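Local coordinates for glycerol-3-phosphate dehydrogenase [NAD(+)] (PDB 6IUY), which probably interconverts dihydroxyacetone phosphate and sn-glycerol 3-phosphate with NAD(+), and couples this dehydrogenase to a phosphatase domain so that glycerol is made directly, at residues 255-260 against 287-292; 275-280 against 441-446; 401-406 against 428-433. All blocks are in the same frame, centred on the assembly; numbering follows the deposited sequence.

Contact 1. Residues 255-260 against 287-292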
loop_
_atom_site.group_PDB
_atom_site.type_symbol
_atom_site.label_atom_id
_atom_site.label_comp_id
_atom_site.label_asym_id
_atom_site.label_seq_id
_atom_site.Cartn_x
_atom_site.Cartn_y
_atom_site.Cartn_z
ATOM N N LYS A 255 38.885 3.239 0.350
ATOM C CA LYS A 255 38.426 2.255 -0.629
ATOM C C LYS A 255 37.772 2.950 -1.834
ATOM O O LYS A 255 37.023 3.928 -1.679
ATOM C CB LYS A 255 37.448 1.258 -0.001
ATOM C CG LYS A 255 37.405 -0.079 -0.749
ATOM C CD LYS A 255 36.376 -1.029 -0.162
ATOM C CE LYS A 255 36.444 -2.418 -0.800
ATOM N NZ LYS A 255 35.525 -3.401 -0.138
ATOM N N ARG A 256 38.099 2.468 -3.034
ATOM C CA ARG A 256 37.444 2.924 -4.260
ATOM C C ARG A 256 36.824 1.711 -4.930
ATOM O O ARG A 256 37.533 0.799 -5.369
ATOM C CB ARG A 256 38.420 3.613 -5.211
ATOM C CG ARG A 256 37.725 4.328 -6.344
ATOM C CD ARG A 256 38.688 4.795 -7.424
ATOM N NE ARG A 256 39.551 5.875 -6.971
ATOM C CZ ARG A 256 40.862 5.753 -6.775
ATOM N NH1 ARG A 256 41.469 4.594 -7.005
ATOM N NH2 ARG A 256 41.567 6.798 -6.356
ATOM N N TYR A 257 35.501 1.692 -4.998
ATOM C CA TYR A 257 34.778 0.508 -5.439
ATOM C C TYR A 257 34.844 0.351 -6.953
ATOM O O TYR A 257 34.601 1.313 -7.677
ATOM C CB TYR A 257 33.324 0.587 -4.964
ATOM C CG TYR A 257 33.169 0.358 -3.483
ATOM C CD1 TYR A 257 33.400 1.381 -2.567
ATOM C CD2 TYR A 257 32.804 -0.883 -2.994
ATOM C CE1 TYR A 257 33.268 1.154 -1.193
ATOM C CE2 TYR A 257 32.653 -1.109 -1.637
ATOM C CZ TYR A 257 32.892 -0.093 -0.746
ATOM O OH TYR A 257 32.752 -0.340 0.597
ATOM N N LYS A 258 35.227 -0.831 -7.431
ATOM C CA LYS A 258 35.088 -1.155 -8.861
ATOM C C LYS A 258 33.731 -1.817 -9.055
ATOM O O LYS A 258 33.392 -2.742 -8.323
ATOM C CB LYS A 258 36.188 -2.105 -9.374
ATOM C CG LYS A 258 37.629 -1.549 -9.384
ATOM C CD LYS A 258 38.560 -2.474 -10.202
ATOM C CE LYS A 258 39.980 -2.521 -9.642
ATOM N NZ LYS A 258 40.558 -1.165 -9.440
ATOM N N VAL A 259 32.967 -1.358 -10.039
ATOM C CA VAL A 259 31.614 -1.873 -10.229
ATOM C C VAL A 259 31.534 -2.802 -11.428
ATOM O O VAL A 259 32.031 -2.475 -12.501
ATOM C CB VAL A 259 30.616 -0.727 -10.423
ATOM C CG1 VAL A 259 29.193 -1.269 -10.565
ATOM C CG2 VAL A 259 30.731 0.269 -9.255
ATOM N N THR A 260 30.911 -3.959 -11.240
ATOM C CA THR A 260 30.635 -4.858 -12.343
ATOM C C THR A 260 29.142 -5.201 -12.423
ATOM O O THR A 260 28.562 -5.714 -11.461
ATOM C CB THR A 260 31.463 -6.143 -12.211
ATOM O OG1 THR A 260 32.837 -5.805 -12.401
ATOM C CG2 THR A 260 31.044 -7.177 -13.254
ATOM N N GLY A 287 38.535 12.095 -3.753
ATOM C CA GLY A 287 38.488 10.803 -3.083
ATOM C C GLY A 287 37.344 9.902 -3.515
ATOM O O GLY A 287 36.717 9.278 -2.671
ATOM N N SER A 288 37.093 9.821 -4.823
ATOM C CA SER A 288 35.927 9.114 -5.363
ATOM C C SER A 288 35.710 7.743 -4.759
ATOM O O SER A 288 36.649 6.947 -4.682
ATOM C CB SER A 288 36.051 8.952 -6.877
ATOM O OG SER A 288 35.034 8.091 -7.371
ATOM N N VAL A 289 34.473 7.451 -4.351
ATOM C CA VAL A 289 34.186 6.122 -3.827
ATOM C C VAL A 289 34.042 5.061 -4.942
ATOM O O VAL A 289 33.976 3.864 -4.639
ATOM C CB VAL A 289 32.913 6.121 -2.947
ATOM C CG1 VAL A 289 31.675 6.315 -3.783
ATOM C CG2 VAL A 289 32.808 4.823 -2.155
ATOM N N PHE A 290 33.998 5.478 -6.215
ATOM C CA PHE A 290 33.872 4.510 -7.327
ATOM C C PHE A 290 34.964 4.628 -8.402
ATOM O O PHE A 290 35.373 5.736 -8.774
ATOM C CB PHE A 290 32.513 4.644 -8.040
ATOM C CG PHE A 290 31.339 4.503 -7.134
ATOM C CD1 PHE A 290 31.057 3.294 -6.548
ATOM C CD2 PHE A 290 30.504 5.579 -6.891
ATOM C CE1 PHE A 290 29.989 3.162 -5.716
ATOM C CE2 PHE A 290 29.428 5.449 -6.061
ATOM C CZ PHE A 290 29.170 4.245 -5.470
ATOM N N GLU A 291 35.400 3.481 -8.917
ATOM C CA GLU A 291 36.175 3.452 -10.160
ATOM C C GLU A 291 35.330 4.055 -11.273
ATOM O O GLU A 291 34.121 3.827 -11.316
ATOM C CB GLU A 291 36.591 2.024 -10.523
ATOM C CG GLU A 291 37.938 1.600 -9.963
ATOM C CD GLU A 291 39.068 2.539 -10.386
ATOM O OE1 GLU A 291 39.187 2.841 -11.597
ATOM O OE2 GLU A 291 39.837 2.992 -9.504
ATOM N N LYS A 292 35.946 4.831 -12.157
ATOM C CA LYS A 292 35.192 5.485 -13.220
ATOM C C LYS A 292 34.589 4.471 -14.179
ATOM O O LYS A 292 33.447 4.615 -14.628
ATOM C CB LYS A 292 36.063 6.465 -14.002
ATOM C CG LYS A 292 35.274 7.199 -15.076
ATOM C CD LYS A 292 36.125 8.203 -15.838
ATOM C CE LYS A 292 35.280 8.995 -16.823
ATOM N NZ LYS A 292 36.069 10.075 -17.496
HETATM O O HOH W 1 33.522 1.082 -11.253
#
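Tyr257 and Phe290 pair as parallel neighbours at the start of the Rossmann-type, NAD-binding part of the protein, where a beta-alpha-beta crossover runs from strand 257-262 through helix 266-282 to strand 293-297, with 290-291 as its short parallel lead-in. Two backbone bonds set the register: Tyr257 N gives to Val289 O at 2.7 Å, and Tyr257 O receives Glu291 N at 2.6 Å. On the face that carries Tyr257 and Phe290, Val289 acts as a forked wedge. Its CG2 meets the Tyr257 ring at CD1, 3.5 Å away, while its CG1, placed between the backbone N and the carbonyl carbon, leans over one face of the Phe290 ring near the rim. The Phe290 ring in turn offers its CD1 to the hollow between Tyr257 CB, at 3.9 Å, and the CG2 methyl of Val259; Leu436 and Leu440 of helix 431-441 also pack on this ring. The other face of the pairing is charged. Glu291 fits between Arg256 and Lys258, its chain running side by side with that of Lys258 and pointing the same way. A bend at chi2 (-56°) then swings its carboxylate back to Arg256, where OE2 meets NH1 at 3.4 Å in a weak salt bridge whose flat groups stand almost perpendicular, 89° apart. The Lys258 ammonium stays just beyond salt-bridge range of the same oxygen. With an alanine here instead of Glu291, the Arg256 guanidinium would probably lose this charged mate and a gap would open beside the Lys258 methylenes. Past the paired residues a water stands in for the next rung of the ladder, accepting from Val259 N and donating to Glu291 O, 2.8 Å from each.

Contact 2. Residues 275-280 against 441-446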
loop_
_atom_site.group_PDB
_atom_site.type_symbol
_atom_site.label_atom_id
_atom_site.label_comp_id
_atom_site.label_asym_id
_atom_site.label_seq_id
_atom_site.Cartn_x
_atom_site.Cartn_y
_atom_site.Cartn_z
ATOM N N VAL A 275 24.179 3.803 -13.596
ATOM C CA VAL A 275 25.326 3.495 -12.752
ATOM C C VAL A 275 26.621 4.102 -13.302
ATOM O O VAL A 275 27.435 4.683 -12.565
ATOM C CB VAL A 275 25.437 1.988 -12.631
ATOM C CG1 VAL A 275 26.855 1.542 -12.370
ATOM C CG2 VAL A 275 24.433 1.500 -11.588
ATOM N N ALA A 276 26.791 4.024 -14.615
ATOM C CA ALA A 276 27.957 4.631 -15.231
ATOM C C ALA A 276 27.946 6.159 -15.099
ATOM O O ALA A 276 29.003 6.767 -14.943
ATOM C CB ALA A 276 28.062 4.203 -16.705
ATOM N N GLN A 277 26.773 6.790 -15.161
ATOM C CA GLN A 277 26.697 8.253 -14.991
ATOM C C GLN A 277 27.136 8.680 -13.600
ATOM O O GLN A 277 27.803 9.700 -13.460
ATOM C CB GLN A 277 25.283 8.786 -15.247
ATOM C CG GLN A 277 24.858 8.697 -16.694
ATOM C CD GLN A 277 23.408 9.046 -16.901
ATOM O OE1 GLN A 277 22.591 9.003 -15.962
ATOM N NE2 GLN A 277 23.068 9.390 -18.144
ATOM N N SER A 278 26.753 7.903 -12.584
ATOM C CA SER A 278 27.135 8.184 -11.204
ATOM C C SER A 278 28.660 8.095 -10.956
ATOM O O SER A 278 29.237 8.979 -10.319
ATOM C CB SER A 278 26.402 7.233 -10.263
ATOM O OG SER A 278 24.998 7.495 -10.290
ATOM N N THR A 279 29.300 7.030 -11.436
ATOM C CA THR A 279 30.737 6.872 -11.245
ATOM C C THR A 279 31.514 7.925 -12.013
ATOM O O THR A 279 32.551 8.419 -11.546
ATOM C CB THR A 279 31.224 5.502 -11.681
ATOM O OG1 THR A 279 31.017 5.351 -13.089
ATOM C CG2 THR A 279 30.457 4.458 -10.950
ATOM N N ALA A 280 31.017 8.285 -13.189
ATOM C CA ALA A 280 31.676 9.344 -13.923
ATOM C C ALA A 280 31.622 10.646 -13.113
ATOM O O ALA A 280 32.554 11.443 -13.156
ATOM C CB ALA A 280 31.050 9.526 -15.287
ATOM N N PHE A 441 23.068 4.319 -7.863
ATOM C CA PHE A 441 21.892 4.262 -8.734
ATOM C C PHE A 441 21.054 5.544 -8.858
ATOM O O PHE A 441 20.422 5.772 -9.891
ATOM C CB PHE A 441 20.961 3.145 -8.266
ATOM C CG PHE A 441 21.388 1.771 -8.693
ATOM C CD1 PHE A 441 21.022 1.275 -9.938
ATOM C CD2 PHE A 441 22.122 0.958 -7.838
ATOM C CE1 PHE A 441 21.388 0.004 -10.327
ATOM C CE2 PHE A 441 22.499 -0.320 -8.221
ATOM C CZ PHE A 441 22.135 -0.799 -9.466
ATOM N N GLN A 442 21.000 6.374 -7.825
ATOM C CA GLN A 442 20.129 7.549 -7.910
ATOM C C GLN A 442 20.613 8.584 -8.922
ATOM O O GLN A 442 21.745 9.088 -8.833
ATOM C CB GLN A 442 19.976 8.221 -6.544
ATOM C CG GLN A 442 19.032 9.420 -6.547
ATOM C CD GLN A 442 18.534 9.747 -5.150
ATOM O OE1 GLN A 442 17.677 9.050 -4.598
ATOM N NE2 GLN A 442 19.096 10.794 -4.557
ATOM N N ARG A 443 19.733 8.914 -9.865
ATOM C CA ARG A 443 19.975 9.953 -10.862
ATOM C C ARG A 443 18.905 11.042 -10.713
ATOM O O ARG A 443 17.963 10.879 -9.948
ATOM C CB ARG A 443 19.955 9.353 -12.275
ATOM C CG ARG A 443 20.702 8.020 -12.408
ATOM C CD ARG A 443 22.176 8.247 -12.252
ATOM N NE ARG A 443 22.551 9.487 -12.921
ATOM C CZ ARG A 443 23.479 10.335 -12.478
ATOM N NH1 ARG A 443 24.136 10.077 -11.346
ATOM N NH2 ARG A 443 23.737 11.442 -13.165
ATOM N N PRO A 444 19.042 12.161 -11.425
ATOM C CA PRO A 444 17.983 13.172 -11.285
ATOM C C PRO A 444 16.640 12.706 -11.838
ATOM O O PRO A 444 15.621 13.284 -11.475
ATOM C CB PRO A 444 18.515 14.356 -12.090
ATOM C CG PRO A 444 19.995 14.156 -12.119
ATOM C CD PRO A 444 20.197 12.671 -12.173
ATOM N N TYR A 445 16.634 11.669 -12.675
ATOM C CA TYR A 445 15.394 11.138 -13.247
ATOM C C TYR A 445 15.055 9.769 -12.654
ATOM O O TYR A 445 14.109 9.102 -13.064
ATOM C CB TYR A 445 15.520 11.033 -14.776
ATOM C CG TYR A 445 16.737 10.250 -15.196
ATOM C CD1 TYR A 445 16.696 8.865 -15.298
ATOM C CD2 TYR A 445 17.938 10.892 -15.455
ATOM C CE1 TYR A 445 17.825 8.136 -15.672
ATOM C CE2 TYR A 445 19.072 10.180 -15.816
ATOM C CZ TYR A 445 19.013 8.801 -15.923
ATOM O OH TYR A 445 20.145 8.092 -16.286
ATOM N N PHE A 446 15.842 9.339 -11.685
ATOM C CA PHE A 446 15.636 8.029 -11.090
ATOM C C PHE A 446 15.799 8.161 -9.570
ATOM O O PHE A 446 16.912 8.059 -9.046
ATOM C CB PHE A 446 16.619 7.001 -11.701
ATOM C CG PHE A 446 16.260 5.564 -11.405
ATOM C CD1 PHE A 446 15.086 5.015 -11.901
ATOM C CD2 PHE A 446 17.094 4.765 -10.630
ATOM C CE1 PHE A 446 14.732 3.700 -11.646
ATOM C CE2 PHE A 446 16.756 3.434 -10.358
ATOM C CZ PHE A 446 15.557 2.905 -10.867
#
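Gln277 OE1 is gripped by two donors of the loop 441-446. The Tyr445 hydroxyl gives it the shorter bond, OH to OE1 2.6 Å, arriving 33° out of the amide carbonyl plane; Arg443 NE adds a weak one at 3.1 Å. The amide and the phenol ring stand 80° apart, and OE1 lies near the ring plane, at its edge. NE2 of the same amide is held by Glu419, so the rotation of the group is fixed from both ends. Arg443 folds back through bends at chi2 and chi3, which lays one face of its guanidinium against Gln277 CB and sends NH1 to Ser278 OG at 2.9 Å. That NH1 has a stronger mate in Glu281, and the serine hydroxyl turns chiefly to the backbone O of Leu440. These groups join helix 266-282, the first helix of the Rossmann fold, to the link between helix 431-441 and strand 446-451, where residues 443 to 446 make a type I turn. Within the turn Arg443 CB rests on one face of the Tyr445 ring. The apolar end of the contact is a CH-pi pair: Val275 CG2 sits over the face of the Phe441 ring, 3.8 Å from its centroid. Phe441 also touches Ile426 of strand 422-427.

Contact 3. Residues 401-406 against 428-433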
loop_
_atom_site.group_PDB
_atom_site.type_symbol
_atom_site.label_atom_id
_atom_site.label_comp_id
_atom_site.label_asym_id
_atom_site.label_seq_id
_atom_site.Cartn_x
_atom_site.Cartn_y
_atom_site.Cartn_z
ATOM N N GLY A 401 28.124 -16.427 -0.372
ATOM C CA GLY A 401 28.470 -16.053 0.992
ATOM C C GLY A 401 28.612 -14.568 1.248
ATOM O O GLY A 401 29.306 -14.146 2.174
ATOM N N ILE A 402 27.960 -13.762 0.424
ATOM C CA ILE A 402 27.965 -12.327 0.630
ATOM C C ILE A 402 26.544 -11.794 0.830
ATOM O O ILE A 402 25.556 -12.427 0.434
ATOM C CB ILE A 402 28.608 -11.601 -0.545
ATOM C CG1 ILE A 402 27.925 -12.010 -1.845
ATOM C CG2 ILE A 402 30.108 -11.915 -0.622
ATOM C CD1 ILE A 402 28.388 -11.194 -3.030
ATOM N N ASP A 403 26.448 -10.616 1.431
ATOM C CA ASP A 403 25.150 -10.005 1.656
ATOM C C ASP A 403 24.657 -9.369 0.367
ATOM O O ASP A 403 25.449 -8.856 -0.419
ATOM C CB ASP A 403 25.217 -8.987 2.792
ATOM C CG ASP A 403 25.156 -9.652 4.156
ATOM O OD1 ASP A 403 24.070 -9.658 4.784
ATOM O OD2 ASP A 403 26.193 -10.207 4.584
ATOM N N CYS A 404 23.347 -9.424 0.142
ATOM C CA CYS A 404 22.806 -8.961 -1.129
ATOM C C CYS A 404 21.556 -8.109 -0.946
ATOM O O CYS A 404 20.535 -8.589 -0.462
ATOM C CB CYS A 404 22.511 -10.155 -2.032
ATOM S SG CYS A 404 22.033 -9.702 -3.736
ATOM N N SER A 405 21.664 -6.843 -1.333
ATOM C CA SER A 405 20.529 -5.934 -1.366
ATOM C C SER A 405 19.685 -6.196 -2.626
ATOM O O SER A 405 20.051 -7.049 -3.445
ATOM C CB SER A 405 21.020 -4.486 -1.357
ATOM O OG SER A 405 21.839 -4.233 -0.232
ATOM N N VAL A 406 18.576 -5.467 -2.783
ATOM C CA VAL A 406 17.794 -5.493 -4.017
ATOM C C VAL A 406 17.388 -4.100 -4.444
ATOM O O VAL A 406 17.329 -3.165 -3.627
ATOM C CB VAL A 406 16.519 -6.332 -3.897
ATOM C CG1 VAL A 406 16.860 -7.796 -3.599
ATOM C CG2 VAL A 406 15.547 -5.709 -2.855
ATOM N N TYR A 428 18.118 -2.556 1.502
ATOM C CA TYR A 428 19.518 -2.830 1.838
ATOM C C TYR A 428 19.675 -3.992 2.800
ATOM O O TYR A 428 18.828 -4.224 3.672
ATOM C CB TYR A 428 20.194 -1.573 2.413
ATOM C CG TYR A 428 19.471 -0.911 3.571
ATOM C CD1 TYR A 428 19.422 -1.510 4.831
ATOM C CD2 TYR A 428 18.851 0.328 3.413
ATOM C CE1 TYR A 428 18.766 -0.899 5.888
ATOM C CE2 TYR A 428 18.202 0.949 4.474
ATOM C CZ TYR A 428 18.167 0.329 5.702
ATOM O OH TYR A 428 17.515 0.938 6.744
ATOM N N ALA A 429 20.772 -4.726 2.627
ATOM C CA ALA A 429 21.090 -5.867 3.473
ATOM C C ALA A 429 21.474 -5.373 4.858
ATOM O O ALA A 429 21.180 -6.007 5.869
ATOM C CB ALA A 429 22.230 -6.693 2.848
ATOM N N ASN A 430 22.157 -4.236 4.868
ATOM C CA ASN A 430 22.517 -3.514 6.073
ATOM C C ASN A 430 22.663 -2.064 5.667
ATOM O O ASN A 430 22.754 -1.773 4.479
ATOM C CB ASN A 430 23.805 -4.062 6.686
ATOM C CG ASN A 430 24.808 -4.461 5.637
ATOM O OD1 ASN A 430 25.406 -3.604 4.980
ATOM N ND2 ASN A 430 24.984 -5.771 5.453
ATOM N N ARG A 431 22.672 -1.153 6.630
ATOM C CA ARG A 431 22.587 0.279 6.336
ATOM C C ARG A 431 23.777 0.855 5.578
ATOM O O ARG A 431 23.637 1.862 4.873
ATOM C CB ARG A 431 22.415 1.072 7.636
ATOM C CG ARG A 431 20.971 1.354 8.027
ATOM C CD ARG A 431 20.894 1.905 9.447
ATOM N NE ARG A 431 19.523 2.202 9.854
ATOM C CZ ARG A 431 19.165 2.479 11.105
ATOM N NH1 ARG A 431 20.081 2.481 12.068
ATOM N NH2 ARG A 431 17.893 2.740 11.397
ATOM N N GLU A 432 24.951 0.255 5.740
ATOM C CA GLU A 432 26.129 0.783 5.064
ATOM C C GLU A 432 25.997 0.572 3.557
ATOM O O GLU A 432 26.334 1.454 2.759
ATOM C CB GLU A 432 27.404 0.124 5.601
ATOM C CG GLU A 432 27.492 0.140 7.128
ATOM C CD GLU A 432 26.919 -1.113 7.764
ATOM O OE1 GLU A 432 27.547 -2.188 7.604
ATOM O OE2 GLU A 432 25.853 -1.032 8.424
ATOM N N SER A 433 25.503 -0.600 3.172
ATOM C CA SER A 433 25.279 -0.910 1.764
ATOM C C SER A 433 24.335 0.113 1.134
ATOM O O SER A 433 24.628 0.667 0.074
ATOM C CB SER A 433 24.695 -2.320 1.603
ATOM O OG SER A 433 25.591 -3.329 2.022
#
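Ser405 OG accepts the backbone N of Ala429 at 3.1 Å, the N-H pointing at it with an angle of 151°, and this one bond marks the tight part of the contact. The hydroxyl lies beside the backbone N of its own residue (chi1 -57°), a setting that turns it off strand 404-408 and into the bend at 428-429. There it is closely surrounded: Tyr428 CA comes to 3.4 Å from OG, and Ser433 CB, from the first turn of helix 431-441, to 3.9 Å, with the Ala429 methyl beside them. The oxygen is buried, and the Ala429 amide meets its need for a donor. On its backbone side Ser405 is bonded to Ala375 and Ser377 of strand 374-377, so this residue ties the neighbouring strand to the bend.

Toward solvent the fit is looser. Asp403 meets the Ala429 methyl chiefly through CB, CB to CB 3.8 Å, and its carboxylate comes near the Asn430 amide without closing on it: OD1 and ND2 stay 4.0 Å apart, the two side chains crossing at about a right angle. Asn430 spends its other amide atom on its own helix. As N-cap of helix 431-441 it receives the Ser433 hydroxyl on OD1 at 3.0 Å, the donor standing 39° above the carbonyl plane, which probably steadies the first turn. Tyr428 touches Ser405 OG through CB, and its ring lies with one face toward Arg431 CA. Val406 and Ala427 are backbone partners just inside this bend. The whole is the end of an antiparallel strand pair, 404-408 with 422-427, where the chain leaves strand 422-427 of this Rossmann-type domain's mixed sheet for helix 431-441.

In the fold
Contacts 1 and 2 lie side by side, centres 14 Å apart, and helix 266-282, which carries one side of contact 2, joins the two strands of contact 1: Lys292 O and Thr279 OG1, 3.0 Å apart, probably form a hydrogen bond, while Val259 CG1 packs on Val275 CG1. Contact 3 touches neither of them, its nearest atoms about 7 Å away, but reaches the same sheet as contact 1. Helix 431-441 relates all three, starting in contact 3, covering Phe290 of contact 1 and ending at Phe441 in contact 2. The Phe441 side chain is about 10 Å from the bound NAD and about 6 Å from that of Trp267, an NAD-binding residue; the Cys404 side chain in contact 3 is about 13 Å from the NAD.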